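Local coordinates for NADB-Rossmann Superfamily protein (Streptococcus agalactiae, PDB 3LEC) that probably methylates N1 of adenine 22 in tRNA, as a Rossmann-like methyltransferase, and binds a zinc ion, at residues 6-11 and 33-38; 18-23 and 91-96; 103-108 and 130-135; 139-144 and 161-166. All blocks are in the same frame, centred on the assembly; numbering follows the deposited sequence.

Interaction 1: residues 6-11 and 33-38. With SO4 (sulfate ion), chain E.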
loop_
_atom_site.group_PDB
_atom_site.type_symbol
_atom_site.label_atom_id
_atom_site.label_comp_id
_atom_site.label_asym_id
_atom_site.label_seq_id
_atom_site.Cartn_x
_atom_site.Cartn_y
_atom_site.Cartn_z
ATOM N N LEU A 6 3.128 -6.648 20.580
ATOM C CA LEU A 6 2.085 -7.122 19.707
ATOM C C LEU A 6 2.663 -7.835 18.507
ATOM O O LEU A 6 3.798 -7.552 18.069
ATOM C CB LEU A 6 1.096 -6.016 19.322
ATOM C CG LEU A 6 1.401 -4.738 18.563
ATOM C CD1 LEU A 6 1.657 -5.018 17.073
ATOM C CD2 LEU A 6 0.168 -3.863 18.703
ATOM N N GLN A 7 1.882 -8.793 18.013
ATOM C CA GLN A 7 2.211 -9.566 16.838
ATOM C C GLN A 7 1.302 -9.058 15.738
ATOM O O GLN A 7 0.066 -9.124 15.855
ATOM C CB GLN A 7 1.974 -11.075 17.063
ATOM C CG GLN A 7 2.921 -11.734 18.087
ATOM C CD GLN A 7 2.764 -13.265 18.222
ATOM O OE1 GLN A 7 1.757 -13.856 17.819
ATOM N NE2 GLN A 7 3.766 -13.901 18.824
ATOM N N LEU A 8 1.911 -8.532 14.679
ATOM C CA LEU A 8 1.177 -8.010 13.522
ATOM C C LEU A 8 0.622 -9.128 12.647
ATOM O O LEU A 8 1.187 -10.225 12.583
ATOM C CB LEU A 8 2.077 -7.123 12.662
ATOM C CG LEU A 8 2.521 -5.770 13.266
ATOM C CD1 LEU A 8 3.488 -5.134 12.302
ATOM C CD2 LEU A 8 1.320 -4.851 13.489
ATOM N N SER A 9 -0.465 -8.826 11.948
ATOM C CA SER A 9 -0.960 -9.695 10.873
ATOM C C SER A 9 0.157 -9.858 9.820
ATOM O O SER A 9 1.067 -9.030 9.781
ATOM C CB SER A 9 -2.222 -9.064 10.260
ATOM O OG SER A 9 -1.945 -7.780 9.683
ATOM N N LYS A 10 0.124 -10.911 8.992
ATOM C CA LYS A 10 1.145 -11.028 7.924
ATOM C C LYS A 10 1.209 -9.785 7.045
ATOM O O LYS A 10 2.294 -9.300 6.679
ATOM C CB LYS A 10 0.904 -12.274 7.057
ATOM C CG LYS A 10 1.199 -13.564 7.791
ATOM C CD LYS A 10 0.832 -14.817 6.980
ATOM C CE LYS A 10 1.739 -14.996 5.780
ATOM N NZ LYS A 10 1.543 -16.337 5.140
ATOM N N ARG A 11 0.031 -9.270 6.692
ATOM C CA ARG A 11 -0.078 -8.149 5.812
ATOM C C ARG A 11 0.686 -6.953 6.383
ATOM O O ARG A 11 1.526 -6.355 5.704
ATOM C CB ARG A 11 -1.555 -7.823 5.576
ATOM C CG ARG A 11 -1.861 -6.602 4.705
ATOM C CD ARG A 11 -3.365 -6.341 4.679
ATOM N NE ARG A 11 -3.862 -5.968 6.006
ATOM C CZ ARG A 11 -4.060 -4.718 6.443
ATOM N NH1 ARG A 11 -3.834 -3.674 5.666
ATOM N NH2 ARG A 11 -4.510 -4.516 7.670
ATOM N N ALA A 33 -3.440 1.965 15.049
ATOM C CA ALA A 33 -2.027 2.254 15.369
ATOM C C ALA A 33 -1.174 1.013 15.632
ATOM O O ALA A 33 -0.108 1.101 16.247
ATOM C CB ALA A 33 -1.913 3.232 16.521
ATOM N N TYR A 34 -1.629 -0.150 15.166
ATOM C CA TYR A 34 -0.859 -1.365 15.402
ATOM C C TYR A 34 0.565 -1.310 14.866
ATOM O O TYR A 34 1.540 -1.606 15.580
ATOM C CB TYR A 34 -1.564 -2.571 14.812
ATOM C CG TYR A 34 -2.895 -2.910 15.460
ATOM C CD1 TYR A 34 -3.105 -2.786 16.842
ATOM C CD2 TYR A 34 -3.928 -3.395 14.677
ATOM C CE1 TYR A 34 -4.368 -3.134 17.413
ATOM C CE2 TYR A 34 -5.150 -3.732 15.216
ATOM C CZ TYR A 34 -5.376 -3.615 16.569
ATOM O OH TYR A 34 -6.633 -4.006 17.024
ATOM N N LEU A 35 0.671 -0.944 13.602
ATOM C CA LEU A 35 1.951 -0.859 12.930
ATOM C C LEU A 35 2.899 0.159 13.616
ATOM O O LEU A 35 4.021 -0.201 13.966
ATOM C CB LEU A 35 1.731 -0.577 11.445
ATOM C CG LEU A 35 2.991 -0.263 10.635
ATOM C CD1 LEU A 35 3.923 -1.453 10.648
ATOM C CD2 LEU A 35 2.634 0.173 9.212
ATOM N N PRO A 36 2.449 1.406 13.862
ATOM C CA PRO A 36 3.346 2.266 14.646
ATOM C C PRO A 36 3.723 1.691 16.038
ATOM O O PRO A 36 4.883 1.807 16.453
ATOM C CB PRO A 36 2.557 3.588 14.793
ATOM C CG PRO A 36 1.574 3.592 13.731
ATOM C CD PRO A 36 1.277 2.142 13.356
ATOM N N ILE A 37 2.786 1.044 16.745
ATOM C CA ILE A 37 3.111 0.454 18.055
ATOM C C ILE A 37 4.170 -0.642 17.927
ATOM O O ILE A 37 5.091 -0.711 18.729
ATOM C CB ILE A 37 1.839 -0.073 18.815
ATOM C CG1 ILE A 37 0.990 1.114 19.289
ATOM C CG2 ILE A 37 2.211 -0.963 20.012
ATOM C CD1 ILE A 37 -0.463 0.768 19.529
ATOM N N PHE A 38 4.027 -1.499 16.931
ATOM C CA PHE A 38 5.002 -2.552 16.721
ATOM C C PHE A 38 6.391 -1.942 16.545
ATOM O O PHE A 38 7.349 -2.340 17.217
ATOM C CB PHE A 38 4.677 -3.395 15.490
ATOM C CG PHE A 38 5.751 -4.398 15.192
ATOM C CD1 PHE A 38 5.964 -5.477 16.059
ATOM C CD2 PHE A 38 6.613 -4.211 14.113
ATOM C CE1 PHE A 38 7.001 -6.394 15.832
ATOM C CE2 PHE A 38 7.647 -5.136 13.847
ATOM C CZ PHE A 38 7.848 -6.219 14.704
HETATM S S SO4 E . -0.968 -18.163 7.207
HETATM O O1 SO4 E . -1.443 -19.072 6.167
HETATM O O2 SO4 E . -1.423 -18.597 8.523
HETATM O O3 SO4 E . 0.488 -18.165 7.179
HETATM O O4 SO4 E . -1.476 -16.813 6.979
#
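L6 and L8, in the N-terminal arm ahead of helix 10-16, pack against Y34, I37 and F38 of helix 34-41, the first helix after the glycine-containing turn that follows strand 23-28 in a fold like that of Rossmann-type methyltransferases. The two leucines divide the helix surface between them. L6 holds CG between its backbone N and carbonyl carbon (chi1 62°), and its methyls part from there: CD1 rests 3.8 Å from F38 CB, while CD2 enters the angle between I37 and Y34, at 3.8 Å from I37 CG2 and 3.9 Å from Y34 CD1. L8 comes in one turn closer to the start of the helix. Its CD1 meets the F38 ring obliquely, 3.7 Å from F38 CD2, and its CD2 lies 3.9 Å from Y34 CB. The F38 ring is thus approached by both parts of the arm, since L6 O also sits at its edge, 3.6 Å from F38 CD1. Beyond the leucines, K10 points elsewhere: its NZ donates to sulfate O3 at 2.9 Å, an ion probably taken from the crystallisation liquor. L6 N bonds to Q41 OE1 at the far end of the same helix, and R11 to Q124 and E151. Between the two segments the contact is apolar, which implies dependence on fit and buried area, while the Q41 bond adds a directional hold.

Interaction 2: residues 18-23 and 91-96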
loop_
_atom_site.group_PDB
_atom_site.type_symbol
_atom_site.label_atom_id
_atom_site.label_comp_id
_atom_site.label_asym_id
_atom_site.label_seq_id
_atom_site.Cartn_x
_atom_site.Cartn_y
_atom_site.Cartn_z
ATOM N N TYR A 18 9.642 -3.500 5.597
ATOM C CA TYR A 18 10.189 -2.546 4.628
ATOM C C TYR A 18 10.406 -1.128 5.163
ATOM O O TYR A 18 10.926 -0.279 4.443
ATOM C CB TYR A 18 9.326 -2.466 3.376
ATOM C CG TYR A 18 9.403 -3.649 2.460
ATOM C CD1 TYR A 18 10.566 -3.949 1.752
ATOM C CD2 TYR A 18 8.285 -4.458 2.271
ATOM C CE1 TYR A 18 10.614 -5.056 0.874
ATOM C CE2 TYR A 18 8.327 -5.546 1.401
ATOM C CZ TYR A 18 9.485 -5.835 0.717
ATOM O OH TYR A 18 9.491 -6.915 -0.142
ATOM N N VAL A 19 10.024 -0.880 6.412
ATOM C CA VAL A 19 10.217 0.444 7.011
ATOM C C VAL A 19 11.664 0.495 7.467
ATOM O O VAL A 19 12.117 -0.408 8.184
ATOM C CB VAL A 19 9.269 0.681 8.207
ATOM C CG1 VAL A 19 9.465 2.086 8.801
ATOM C CG2 VAL A 19 7.826 0.497 7.759
ATOM N N PRO A 20 12.411 1.510 6.994
ATOM C CA PRO A 20 13.823 1.613 7.317
ATOM C C PRO A 20 14.020 1.748 8.816
ATOM O O PRO A 20 13.235 2.424 9.477
ATOM C CB PRO A 20 14.237 2.931 6.639
ATOM C CG PRO A 20 13.306 3.075 5.510
ATOM C CD PRO A 20 11.989 2.606 6.107
ATOM N N LYS A 21 15.088 1.141 9.335
ATOM C CA LYS A 21 15.482 1.351 10.728
ATOM C C LYS A 21 15.667 2.832 11.041
ATOM O O LYS A 21 16.262 3.575 10.249
ATOM C CB LYS A 21 16.799 0.621 11.023
ATOM C CG LYS A 21 16.747 -0.861 10.782
ATOM C CD LYS A 21 15.964 -1.547 11.885
ATOM C CE LYS A 21 16.264 -3.022 11.910
ATOM N NZ LYS A 21 15.202 -3.687 12.676
ATOM N N GLY A 22 15.154 3.255 12.192
ATOM C CA GLY A 22 15.322 4.636 12.647
ATOM C C GLY A 22 14.350 5.606 11.969
ATOM O O GLY A 22 14.431 6.820 12.197
ATOM N N ALA A 23 13.431 5.090 11.138
ATOM C CA ALA A 23 12.476 5.963 10.432
ATOM C C ALA A 23 11.638 6.803 11.385
ATOM O O ALA A 23 11.390 6.423 12.538
ATOM C CB ALA A 23 11.542 5.153 9.492
ATOM N N ILE A 91 9.353 13.863 9.134
ATOM C CA ILE A 91 8.952 12.534 8.651
ATOM C C ILE A 91 9.740 12.182 7.399
ATOM O O ILE A 91 9.862 13.001 6.503
ATOM C CB ILE A 91 7.439 12.499 8.331
ATOM C CG1 ILE A 91 6.626 12.809 9.599
ATOM C CG2 ILE A 91 7.028 11.166 7.713
ATOM C CD1 ILE A 91 6.833 11.828 10.787
ATOM N N ASP A 92 10.280 10.971 7.365
ATOM C CA ASP A 92 11.016 10.501 6.204
ATOM C C ASP A 92 10.310 9.319 5.549
ATOM O O ASP A 92 10.671 8.933 4.443
ATOM C CB ASP A 92 12.451 10.134 6.588
ATOM C CG ASP A 92 12.520 9.198 7.789
ATOM O OD1 ASP A 92 13.081 9.610 8.817
ATOM O OD2 ASP A 92 12.026 8.059 7.715
ATOM N N THR A 93 9.313 8.745 6.227
ATOM C CA THR A 93 8.605 7.570 5.691
ATOM C C THR A 93 7.089 7.661 5.902
ATOM O O THR A 93 6.628 8.024 6.983
ATOM C CB THR A 93 9.078 6.251 6.349
ATOM O OG1 THR A 93 10.506 6.150 6.308
ATOM C CG2 THR A 93 8.474 5.040 5.654
ATOM N N ILE A 94 6.328 7.270 4.887
ATOM C CA ILE A 94 4.860 7.260 4.939
ATOM C C ILE A 94 4.370 5.860 4.570
ATOM O O ILE A 94 4.846 5.262 3.602
ATOM C CB ILE A 94 4.261 8.324 4.012
ATOM C CG1 ILE A 94 4.672 9.739 4.490
ATOM C CG2 ILE A 94 2.719 8.208 3.922
ATOM C CD1 ILE A 94 4.165 10.872 3.573
ATOM N N THR A 95 3.463 5.318 5.374
ATOM C CA THR A 95 2.783 4.070 5.027
ATOM C C THR A 95 1.293 4.364 4.795
ATOM O O THR A 95 0.684 5.159 5.516
ATOM C CB THR A 95 2.958 2.985 6.111
ATOM O OG1 THR A 95 2.626 3.519 7.399
ATOM C CG2 THR A 95 4.410 2.452 6.148
ATOM N N ILE A 96 0.714 3.751 3.767
ATOM C CA ILE A 96 -0.740 3.824 3.551
ATOM C C ILE A 96 -1.213 2.431 3.186
ATOM O O ILE A 96 -0.794 1.904 2.162
ATOM C CB ILE A 96 -1.156 4.823 2.439
ATOM C CG1 ILE A 96 -0.437 6.179 2.587
ATOM C CG2 ILE A 96 -2.678 5.005 2.436
ATOM C CD1 ILE A 96 -0.597 7.108 1.375
#
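D92 folds its carboxylate back between its own backbone N and carbonyl carbon (chi1 51°), and T93 sets OG1 beside its backbone N with CG2 anti to it (chi1 -51°); together these torsions bring the two polar ends side by side against the methyl of A23. T93 OG1 donates to D92 OD2 at 2.8 Å, meeting the lone pair turned away from the other carboxylate oxygen. A23 CB settles on this pair, 3.4 Å from D92 OD2 and 3.5 Å from T93 OG1. The other oxygen of D92 accepts from the backbone N of R24, so both carboxylate oxygens are engaged and its rotation is fixed. P20 brings its ring atom CD to 3.8 Å from T93 OG1, covering the hydroxyl from the loop. A type II turn from P20 to A23 shapes that loop: A23 N bonds to P20 O at 3.1 Å, and G22 takes the positive phi of the turn's third position. Further along the strand, V19 places its two methyls near T93 and T95, every second residue, with CG1 4.4 Å from T93 CG2 and CG2 4.3 Å from T95 CG2. T95 turns its hydroxyl to D27 of the neighbouring strand. The arrangement illustrates how two parallel strands begin together: 23-28 and 93-99 are adjacent at the centre of the sheet, in the 3-2-1-4-5 order of Rossmann-like methyltransferases.

Interaction 3: residues 103-108 and 130-135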
loop_
_atom_site.group_PDB
_atom_site.type_symbol
_atom_site.label_atom_id
_atom_site.label_comp_id
_atom_site.label_asym_id
_atom_site.label_seq_id
_atom_site.Cartn_x
_atom_site.Cartn_y
_atom_site.Cartn_z
ATOM N N LEU A 103 -7.738 5.178 -4.348
ATOM C CA LEU A 103 -7.861 6.017 -3.161
ATOM C C LEU A 103 -6.498 6.426 -2.679
ATOM O O LEU A 103 -6.294 7.572 -2.342
ATOM C CB LEU A 103 -8.661 5.325 -2.037
ATOM C CG LEU A 103 -8.791 6.083 -0.707
ATOM C CD1 LEU A 103 -9.406 7.511 -0.879
ATOM C CD2 LEU A 103 -9.603 5.266 0.241
ATOM N N ILE A 104 -5.557 5.484 -2.627
ATOM C CA ILE A 104 -4.205 5.822 -2.216
ATOM C C ILE A 104 -3.621 6.884 -3.142
ATOM O O ILE A 104 -3.031 7.868 -2.680
ATOM C CB ILE A 104 -3.284 4.567 -2.151
ATOM C CG1 ILE A 104 -3.746 3.629 -1.027
ATOM C CG2 ILE A 104 -1.817 4.956 -1.891
ATOM C CD1 ILE A 104 -2.936 2.311 -0.923
ATOM N N ALA A 105 -3.781 6.671 -4.443
ATOM C CA ALA A 105 -3.219 7.608 -5.422
ATOM C C ALA A 105 -3.824 9.007 -5.220
ATOM O O ALA A 105 -3.122 10.027 -5.308
ATOM C CB ALA A 105 -3.438 7.100 -6.829
ATOM N N ASP A 106 -5.124 9.043 -4.937
ATOM C CA ASP A 106 -5.816 10.307 -4.663
ATOM C C ASP A 106 -5.332 11.046 -3.437
ATOM O O ASP A 106 -5.245 12.275 -3.460
ATOM C CB ASP A 106 -7.326 10.102 -4.550
ATOM C CG ASP A 106 -7.989 9.934 -5.895
ATOM O OD1 ASP A 106 -7.322 10.129 -6.942
ATOM O OD2 ASP A 106 -9.193 9.622 -5.909
ATOM N N ILE A 107 -5.098 10.314 -2.350
ATOM C CA ILE A 107 -4.586 10.895 -1.109
ATOM C C ILE A 107 -3.185 11.467 -1.380
ATOM O O ILE A 107 -2.852 12.565 -0.943
ATOM C CB ILE A 107 -4.550 9.842 0.023
ATOM C CG1 ILE A 107 -5.970 9.415 0.402
ATOM C CG2 ILE A 107 -3.727 10.328 1.243
ATOM C CD1 ILE A 107 -6.022 8.187 1.296
ATOM N N LEU A 108 -2.386 10.717 -2.132
ATOM C CA LEU A 108 -1.045 11.168 -2.503
ATOM C C LEU A 108 -1.083 12.405 -3.407
ATOM O O LEU A 108 -0.319 13.359 -3.201
ATOM C CB LEU A 108 -0.272 10.041 -3.176
ATOM C CG LEU A 108 0.159 8.901 -2.256
ATOM C CD1 LEU A 108 0.766 7.769 -3.089
ATOM C CD2 LEU A 108 1.119 9.391 -1.151
ATOM N N ASP A 130 -2.858 -1.267 -10.407
ATOM C CA ASP A 130 -2.370 -0.690 -11.654
ATOM C C ASP A 130 -2.587 0.832 -11.704
ATOM O O ASP A 130 -1.729 1.563 -12.204
ATOM C CB ASP A 130 -3.010 -1.382 -12.868
ATOM C CG ASP A 130 -4.539 -1.228 -12.920
ATOM O OD1 ASP A 130 -5.068 -1.203 -14.059
ATOM O OD2 ASP A 130 -5.212 -1.148 -11.848
ATOM N N ASP A 131 -3.721 1.298 -11.177
ATOM C CA ASP A 131 -3.988 2.729 -11.098
ATOM C C ASP A 131 -3.001 3.465 -10.187
ATOM O O ASP A 131 -2.613 4.596 -10.456
ATOM C CB ASP A 131 -5.415 2.988 -10.627
ATOM C CG ASP A 131 -6.451 2.632 -11.681
ATOM O OD1 ASP A 131 -6.124 2.656 -12.887
ATOM O OD2 ASP A 131 -7.611 2.347 -11.299
ATOM N N LEU A 132 -2.601 2.812 -9.107
ATOM C CA LEU A 132 -1.606 3.375 -8.197
ATOM C C LEU A 132 -0.233 3.400 -8.899
ATOM O O LEU A 132 0.466 4.399 -8.852
ATOM C CB LEU A 132 -1.547 2.600 -6.885
ATOM C CG LEU A 132 -0.483 2.997 -5.849
ATOM C CD1 LEU A 132 -0.592 4.472 -5.443
ATOM C CD2 LEU A 132 -0.539 2.092 -4.629
ATOM N N ARG A 133 0.144 2.295 -9.539
ATOM C CA ARG A 133 1.375 2.285 -10.323
ATOM C C ARG A 133 1.390 3.406 -11.383
ATOM O O ARG A 133 2.426 4.043 -11.593
ATOM C CB ARG A 133 1.631 0.914 -10.970
ATOM C CG ARG A 133 2.011 -0.149 -9.944
ATOM C CD ARG A 133 2.677 -1.386 -10.578
ATOM N NE ARG A 133 2.746 -2.437 -9.569
ATOM C CZ ARG A 133 1.763 -3.315 -9.320
ATOM N NH1 ARG A 133 0.646 -3.315 -10.044
ATOM N NH2 ARG A 133 1.915 -4.199 -8.354
ATOM N N LYS A 134 0.252 3.654 -12.030
ATOM C CA LYS A 134 0.195 4.682 -13.075
ATOM C C LYS A 134 0.456 6.056 -12.498
ATOM O O LYS A 134 1.159 6.863 -13.102
ATOM C CB LYS A 134 -1.153 4.703 -13.782
ATOM C CG LYS A 134 -1.394 3.560 -14.748
ATOM C CD LYS A 134 -2.853 3.580 -15.211
ATOM C CE LYS A 134 -3.093 2.625 -16.372
ATOM N NZ LYS A 134 -4.465 2.807 -16.946
ATOM N N TRP A 135 -0.090 6.295 -11.317
ATOM C CA TRP A 135 0.084 7.568 -10.655
ATOM C C TRP A 135 1.530 7.736 -10.215
ATOM O O TRP A 135 2.087 8.806 -10.386
ATOM C CB TRP A 135 -0.852 7.726 -9.468
ATOM C CG TRP A 135 -0.707 9.101 -8.861
ATOM C CD1 TRP A 135 -1.454 10.203 -9.154
ATOM C CD2 TRP A 135 0.267 9.514 -7.888
ATOM N NE1 TRP A 135 -1.002 11.279 -8.423
ATOM C CE2 TRP A 135 0.047 10.881 -7.633
ATOM C CE3 TRP A 135 1.284 8.850 -7.182
ATOM C CZ2 TRP A 135 0.812 11.614 -6.703
ATOM C CZ3 TRP A 135 2.066 9.593 -6.273
ATOM C CH2 TRP A 135 1.816 10.967 -6.047
#
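W135, A105 and L132 bury the most surface where helices 101-110 and 129-138 lie side by side. The smallest of them sets the spacing. A105 directs its methyl at the partner helix and meets the base of the tryptophan, CB to W135 CB at 3.7 Å; its CA and that of L132 are the nearest backbone pair, and the short axes pass 8.8 Å apart. W135 swings its ring anti to the backbone N (chi1 -176°), which lays the indole alongside the last turn of segment 103-108. One face of the indole then receives two groups, A105 O and L108 CB, both displaced toward the rim. The second is a CH-pi contact, with L108 CB 4.0 Å from the centroid of the six-membered ring of W135 and 24° off its normal. The indole nitrogen bonds to N109 on the same neighbouring helix, so the ring is held by its edge as well as its face. L132 turns its side-chain end toward the partner helix, beside A105. Its CD1 reaches I104 CG2 at 3.8 Å, A105 CB at 4.1 Å and L108 CD1 at 4.3 Å, so a single methyl joins three residues within about one turn. I104 and L108 continue onto strands 93-99 and 120-125. With the segments at only 27° between their directions, this is the near-parallel packing expected when successive helices share one face of the sheet, flanking its parallel strands: helix 101-110 makes the beta-alpha-beta link from strand 93-99 to strand 120-125, and helix 129-138 follows beside it in the Rossmann-like fold.

Interaction 4: residues 139-144 and 161-166. With ZN (zinc ion), chain B.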
loop_
_atom_site.group_PDB
_atom_site.type_symbol
_atom_site.label_atom_id
_atom_site.label_comp_id
_atom_site.label_asym_id
_atom_site.label_seq_id
_atom_site.Cartn_x
_atom_site.Cartn_y
_atom_site.Cartn_z
ATOM N N ASN A 139 4.387 10.689 -11.661
ATOM C CA ASN A 139 4.762 11.739 -10.711
ATOM C C ASN A 139 6.160 11.615 -10.100
ATOM O O ASN A 139 6.420 12.082 -8.985
ATOM C CB ASN A 139 3.686 11.881 -9.645
ATOM C CG ASN A 139 2.405 12.434 -10.204
ATOM O OD1 ASN A 139 2.256 13.648 -10.354
ATOM N ND2 ASN A 139 1.472 11.547 -10.542
ATOM N N ASP A 140 7.075 10.995 -10.851
ATOM C CA ASP A 140 8.477 10.966 -10.453
ATOM C C ASP A 140 8.667 10.172 -9.123
ATOM O O ASP A 140 9.535 10.479 -8.299
ATOM C CB ASP A 140 9.086 12.396 -10.423
ATOM C CG ASP A 140 9.685 12.815 -11.769
ATOM O OD1 ASP A 140 10.085 11.916 -12.527
ATOM O OD2 ASP A 140 9.783 14.026 -12.073
ATOM N N PHE A 141 7.847 9.130 -8.953
ATOM C CA PHE A 141 8.117 8.081 -7.974
ATOM C C PHE A 141 8.544 6.789 -8.645
ATOM O O PHE A 141 8.193 6.534 -9.800
ATOM C CB PHE A 141 6.919 7.879 -7.046
ATOM C CG PHE A 141 6.624 9.083 -6.212
ATOM C CD1 PHE A 141 7.330 9.304 -5.043
ATOM C CD2 PHE A 141 5.649 10.007 -6.615
ATOM C CE1 PHE A 141 7.093 10.450 -4.258
ATOM C CE2 PHE A 141 5.397 11.158 -5.836
ATOM C CZ PHE A 141 6.123 11.375 -4.664
ATOM N N GLU A 142 9.332 6.002 -7.922
ATOM C CA GLU A 142 9.879 4.758 -8.422
ATOM C C GLU A 142 9.634 3.622 -7.425
ATOM O O GLU A 142 9.888 3.754 -6.230
ATOM C CB GLU A 142 11.379 4.921 -8.731
ATOM C CG GLU A 142 12.080 3.622 -9.127
ATOM C CD GLU A 142 13.509 3.835 -9.605
ATOM O OE1 GLU A 142 13.841 3.315 -10.689
ATOM O OE2 GLU A 142 14.300 4.506 -8.901
ATOM N N ILE A 143 9.115 2.512 -7.929
ATOM C CA ILE A 143 8.961 1.299 -7.136
ATOM C C ILE A 143 10.326 0.622 -7.066
ATOM O O ILE A 143 10.952 0.381 -8.114
ATOM C CB ILE A 143 7.947 0.337 -7.798
ATOM C CG1 ILE A 143 6.564 1.005 -7.864
ATOM C CG2 ILE A 143 7.909 -0.989 -7.025
ATOM C CD1 ILE A 143 5.625 0.358 -8.875
ATOM N N VAL A 144 10.793 0.325 -5.851
ATOM C CA VAL A 144 12.119 -0.305 -5.649
ATOM C C VAL A 144 12.064 -1.714 -5.091
ATOM O O VAL A 144 13.070 -2.422 -5.093
ATOM C CB VAL A 144 13.041 0.561 -4.756
ATOM C CG1 VAL A 144 13.344 1.848 -5.433
ATOM C CG2 VAL A 144 12.410 0.792 -3.353
ATOM N N VAL A 161 8.398 2.358 -2.329
ATOM C CA VAL A 161 8.528 3.458 -3.272
ATOM C C VAL A 161 9.527 4.483 -2.749
ATOM O O VAL A 161 9.591 4.763 -1.555
ATOM C CB VAL A 161 7.143 4.181 -3.491
ATOM C CG1 VAL A 161 7.282 5.378 -4.396
ATOM C CG2 VAL A 161 6.100 3.226 -4.077
ATOM N N LYS A 162 10.328 5.025 -3.652
ATOM C CA LYS A 162 11.148 6.184 -3.322
ATOM C C LYS A 162 11.008 7.213 -4.452
ATOM O O LYS A 162 10.453 6.912 -5.499
ATOM C CB LYS A 162 12.621 5.744 -3.139
ATOM C CG LYS A 162 12.831 4.843 -1.878
ATOM C CD LYS A 162 14.276 4.354 -1.651
ATOM C CE LYS A 162 15.190 5.438 -1.060
ATOM N NZ LYS A 162 14.909 5.742 0.372
ATOM N N HIS A 163 11.510 8.428 -4.255
ATOM C CA HIS A 163 11.545 9.378 -5.371
ATOM C C HIS A 163 12.422 8.771 -6.456
ATOM O O HIS A 163 13.420 8.098 -6.152
ATOM C CB HIS A 163 12.085 10.737 -4.912
ATOM C CG HIS A 163 11.162 11.467 -3.983
ATOM N ND1 HIS A 163 10.203 12.351 -4.428
ATOM C CD2 HIS A 163 11.060 11.453 -2.632
ATOM C CE1 HIS A 163 9.545 12.845 -3.393
ATOM N NE2 HIS A 163 10.050 12.318 -2.292
ATOM N N GLY A 164 12.020 8.974 -7.710
ATOM C CA GLY A 164 12.767 8.480 -8.862
ATOM C C GLY A 164 11.927 8.525 -10.119
ATOM O O GLY A 164 10.701 8.462 -10.056
ATOM N N HIS A 165 12.591 8.637 -11.266
ATOM C CA HIS A 165 11.907 8.669 -12.534
ATOM C C HIS A 165 11.793 7.262 -13.119
ATOM O O HIS A 165 12.800 6.627 -13.417
ATOM C CB HIS A 165 12.677 9.567 -13.506
ATOM C CG HIS A 165 12.002 9.731 -14.830
ATOM N ND1 HIS A 165 11.364 10.896 -15.201
ATOM C CD2 HIS A 165 11.849 8.868 -15.868
ATOM C CE1 HIS A 165 10.860 10.749 -16.413
ATOM N NE2 HIS A 165 11.138 9.526 -16.840
HETATM N N MSE A 166 10.564 6.801 -13.321
HETATM C CA MSE A 166 10.329 5.401 -13.660
HETATM C C MSE A 166 9.438 5.360 -14.877
HETATM O O MSE A 166 8.474 6.110 -14.951
HETATM C CB MSE A 166 9.635 4.706 -12.485
HETATM C CG MSE A 166 9.045 3.342 -12.828
HETATM SE SE MSE A 166 8.210 2.492 -11.253
HETATM C CE MSE A 166 6.589 3.554 -11.114
HETATM ZN ZN ZN B . 10.993 12.703 -14.157
HETATM O O HOH W 1 10.025 12.929 -6.958
HETATM O O HOH W 2 9.779 13.881 -15.487
HETATM O O HOH W 3 8.380 8.227 -12.241
HETATM O O HOH W 4 14.107 5.370 -6.508
#
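D140 and H165 approach across the end of a hairpin with carboxylate and imidazole planes 52° apart, and a zinc ion joins them. D140 OD1 binds the metal at 2.0 Å and H165 ND1 at 2.1 Å, while a water, itself 2.1 Å from the zinc, lies in the plane of the histidine ring. F141 and H163 instead run side by side and point the same way. Their planes differ by 37°, an oblique pair, with F141 CE1 3.5 Å from H163 CE1 and over one face of the imidazole. H163 is fixed at both nitrogens, NE2 by L115 O and ND1 by a hydrogen bond with a water, which donates to D140 O. A third pair crosses obliquely: selenomethionine M166 bends at its last torsion to bring CE 4.0 Å from I143 CD1, and SE lies near the buried I143 N, which has no polar partner. Backbone bonds join the two strands. E142 and K162 form a hydrogen-bonded pair, N of E142 to O of K162 at 2.8 Å and N of K162 to O of E142 at 2.9 Å, and G164 N reaches D140 O just beyond the strand. The whole is the base of an antiparallel hairpin, strands 141-150 and 155-163, in the 7-6 position that closes the sheet of Rossmann-like methyltransferases, with the zinc site in the loops flanking it.

The four contacts sample one Rossmann-like domain along successive parts of the chain. Interactions 1 and 2 alternate their segments, lie 14 Å apart between centres and touch where L35 packs on T95, tying helix 34-41 to strand 93-99. Interaction 3 follows in the chain: strand 93-99 of interaction 2 leads into helix 101-110, and I96 packs on I104 and L108. Helix 129-138 then runs on into strand 141-150, so interactions 3 and 4, with centres 13 Å apart, meet through W135 and F141. Interactions 1 and 4, with centres 26 Å apart, fall on opposite sides of the chain's centre, separating the N-terminal arm from the zinc site; interactions 2 and 4 share the sheet without touching.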